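Local structure of cytochrome c, mono-and diheme variant (Methylophaga aminisulfidivorans MP, 7C90) at residues G126-R129 and S130-P134. The protein probably carries electrons through a covalently bound heme c, as expected of a cytochrome cL of the methanol oxidation system. Sequence-based numbering, arbitrary orientation.
Sequences GGAR and SMMGP. With HEC (heme c), chain E.
Ala128 and Met132 meet across a tight reversal of the chain that brings the methionine ligand to the heme iron. This is the methionine loop of a class I cytochrome c fold, placed between helix 117-126 and helix 141-153. A type II' beta turn runs from Arg129 to Met132.

Two backbone hydrogen bonds hold the hairpin-like loop. Met132 N donates to Arg129 O at 3.0 Å and closes the turn. Ala128 N donates to Met132 O at 2.9 Å, nearly straight at 166°. A water lies within hydrogen-bonding distance of both Ala128 O and Ser130 O.

Van der Waals contacts are few. Ala128 CB lies 4.0 Å from Met132 CG. Pro134 CB rests 3.4 Å from Gly126 O at the open end of the loop. Gly127 has positive phi as the chain leaves the helix. It packs against the Met132 to Pro134 backbone, with Gly127 CA 3.5 Å from Met132 O.

This loop touches the heme at a propionate, at the iron and, through Met131, at a substituent on the ring edge. Arg129 N donates to propionate atom O2D at 3.0 Å. The base of the Arg129 side chain lies beside this propionate. Its guanidinium end reaches on, and NH1 is hydrogen-bonded to Phe182 O of a second subunit. The side chain also packs on Tyr111, whose OH also hydrogen-bonds to the heme. The flank of Met131 touches the heme vinyl-derived arm, with CB 4.0 Å from heme CBC.

Met132 CG stands anti to the backbone N (chi1 -172°), and the chain then bends at chi2, bringing the sulfur over the porphyrin face. His92 is the other axial ligand. Met132 SD binds the heme iron at 2.2 Å.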
loop_
_atom_site.group_PDB
_atom_site.type_symbol
_atom_site.label_atom_id
_atom_site.label_comp_id
_atom_site.label_asym_id
_atom_site.label_seq_id
_atom_site.Cartn_x
_atom_site.Cartn_y
_atom_site.Cartn_z
ATOM N N GLY A 126 7.830 8.164 15.459
ATOM C CA GLY A 126 6.606 7.622 16.092
ATOM C C GLY A 126 5.662 6.960 15.104
ATOM O O GLY A 126 4.765 6.285 15.543
ATOM N N GLY A 127 5.879 7.124 13.803
ATOM C CA GLY A 127 5.026 6.537 12.765
ATOM C C GLY A 127 3.734 7.320 12.590
ATOM O O GLY A 127 3.529 8.319 13.248
ATOM N N ALA A 128 2.922 6.901 11.659
ATOM C CA ALA A 128 1.605 7.505 11.366
ATOM C C ALA A 128 0.619 6.347 11.241
ATOM O O ALA A 128 0.730 5.442 12.083
ATOM C CB ALA A 128 1.709 8.394 10.139
ATOM N N ARG A 129 -0.303 6.372 10.274
ATOM C CA ARG A 129 -1.362 5.343 10.113
ATOM C C ARG A 129 -0.818 4.187 9.278
ATOM O O ARG A 129 0.185 4.381 8.564
ATOM C CB ARG A 129 -2.582 5.886 9.353
ATOM C CG ARG A 129 -3.452 6.833 10.163
ATOM C CD ARG A 129 -4.707 7.225 9.405
ATOM N NE ARG A 129 -4.880 8.645 9.635
ATOM C CZ ARG A 129 -5.335 9.168 10.761
ATOM N NH1 ARG A 129 -5.718 8.383 11.750
ATOM N NH2 ARG A 129 -5.435 10.478 10.875
ATOM N N SER A 130 -1.511 3.058 9.328
ATOM C CA SER A 130 -1.426 1.968 8.326
ATOM C C SER A 130 0.035 1.511 8.229
ATOM O O SER A 130 0.651 1.332 9.278
ATOM C CB SER A 130 -2.013 2.451 7.007
ATOM O OG SER A 130 -2.262 1.371 6.113
ATOM N N MET A 131 0.570 1.449 7.018
ATOM C CA MET A 131 1.935 0.948 6.737
ATOM C C MET A 131 3.032 1.935 7.147
ATOM O O MET A 131 4.165 1.625 6.923
ATOM C CB MET A 131 2.068 0.676 5.242
ATOM C CG MET A 131 0.849 0.060 4.651
ATOM S SD MET A 131 0.955 -1.689 4.891
ATOM C CE MET A 131 2.478 -2.017 4.020
ATOM N N MET A 132 2.702 3.107 7.662
ATOM C CA MET A 132 3.781 4.039 8.060
ATOM C C MET A 132 4.093 3.748 9.525
ATOM O O MET A 132 3.543 4.381 10.386
ATOM C CB MET A 132 3.369 5.494 7.837
ATOM C CG MET A 132 4.466 6.514 8.022
ATOM S SD MET A 132 6.060 6.178 7.308
ATOM C CE MET A 132 7.048 7.175 8.402
ATOM N N GLY A 133 4.910 2.730 9.748
ATOM C CA GLY A 133 5.263 2.300 11.105
ATOM C C GLY A 133 6.275 3.206 11.775
ATOM O O GLY A 133 6.961 3.922 11.106
ATOM N N PRO A 134 6.382 3.197 13.112
ATOM C CA PRO A 134 7.402 3.979 13.784
ATOM C C PRO A 134 8.786 3.403 13.436
ATOM O O PRO A 134 8.914 2.235 13.303
ATOM C CB PRO A 134 7.044 3.815 15.259
ATOM C CG PRO A 134 6.309 2.518 15.316
ATOM C CD PRO A 134 5.533 2.465 14.026
HETATM FE FE HEC E . 6.283 6.793 5.244
HETATM C CHA HEC E . 3.471 8.762 5.512
HETATM C CHB HEC E . 8.237 9.477 5.760
HETATM C CHC HEC E . 8.995 4.701 5.485
HETATM C CHD HEC E . 4.378 4.240 4.034
HETATM N NA HEC E . 5.881 8.764 5.624
HETATM C C1A HEC E . 4.735 9.412 5.664
HETATM C C2A HEC E . 4.828 10.857 5.959
HETATM C C3A HEC E . 6.261 11.063 6.078
HETATM C C4A HEC E . 6.804 9.719 5.777
HETATM C CMA HEC E . 7.062 12.297 6.309
HETATM C CAA HEC E . 3.742 11.850 6.135
HETATM C CBA HEC E . 3.817 12.684 4.867
HETATM C CGA HEC E . 2.867 13.835 4.901
HETATM O O1A HEC E . 2.472 14.264 6.000
HETATM O O2A HEC E . 2.454 14.254 3.788
HETATM N NB HEC E . 8.281 7.070 5.570
HETATM C C1B HEC E . 8.909 8.208 5.690
HETATM C C2B HEC E . 10.376 8.107 5.827
HETATM C C3B HEC E . 10.594 6.664 5.779
HETATM C C4B HEC E . 9.247 6.135 5.626
HETATM C CMB HEC E . 11.364 9.229 5.973
HETATM C CAB HEC E . 11.930 5.923 5.884
HETATM C CBB HEC E . 12.506 6.026 7.252
HETATM N NC HEC E . 6.619 4.828 4.823
HETATM C C1C HEC E . 7.758 4.154 5.032
HETATM C C2C HEC E . 7.729 2.729 4.658
HETATM C C3C HEC E . 6.332 2.601 4.225
HETATM C C4C HEC E . 5.749 3.927 4.356
HETATM C CMC HEC E . 8.871 1.778 4.758
HETATM C CAC HEC E . 5.780 1.324 3.644
HETATM C CBC HEC E . 5.955 0.122 4.529
HETATM N ND HEC E . 4.274 6.566 4.816
HETATM C C1D HEC E . 3.681 5.491 4.330
HETATM C C2D HEC E . 2.243 5.592 4.187
HETATM C C3D HEC E . 1.948 6.934 4.631
HETATM C C4D HEC E . 3.280 7.409 5.015
HETATM C CMD HEC E . 1.325 4.530 3.718
HETATM C CAD HEC E . 0.644 7.598 4.795
HETATM C CBD HEC E . 0.331 7.397 6.286
HETATM C CGD HEC E . -0.673 8.355 6.903
HETATM O O1D HEC E . -1.399 9.039 6.161
HETATM O O2D HEC E . -0.800 8.425 8.156
HETATM O O HOH W 1 1.328 2.918 11.456
#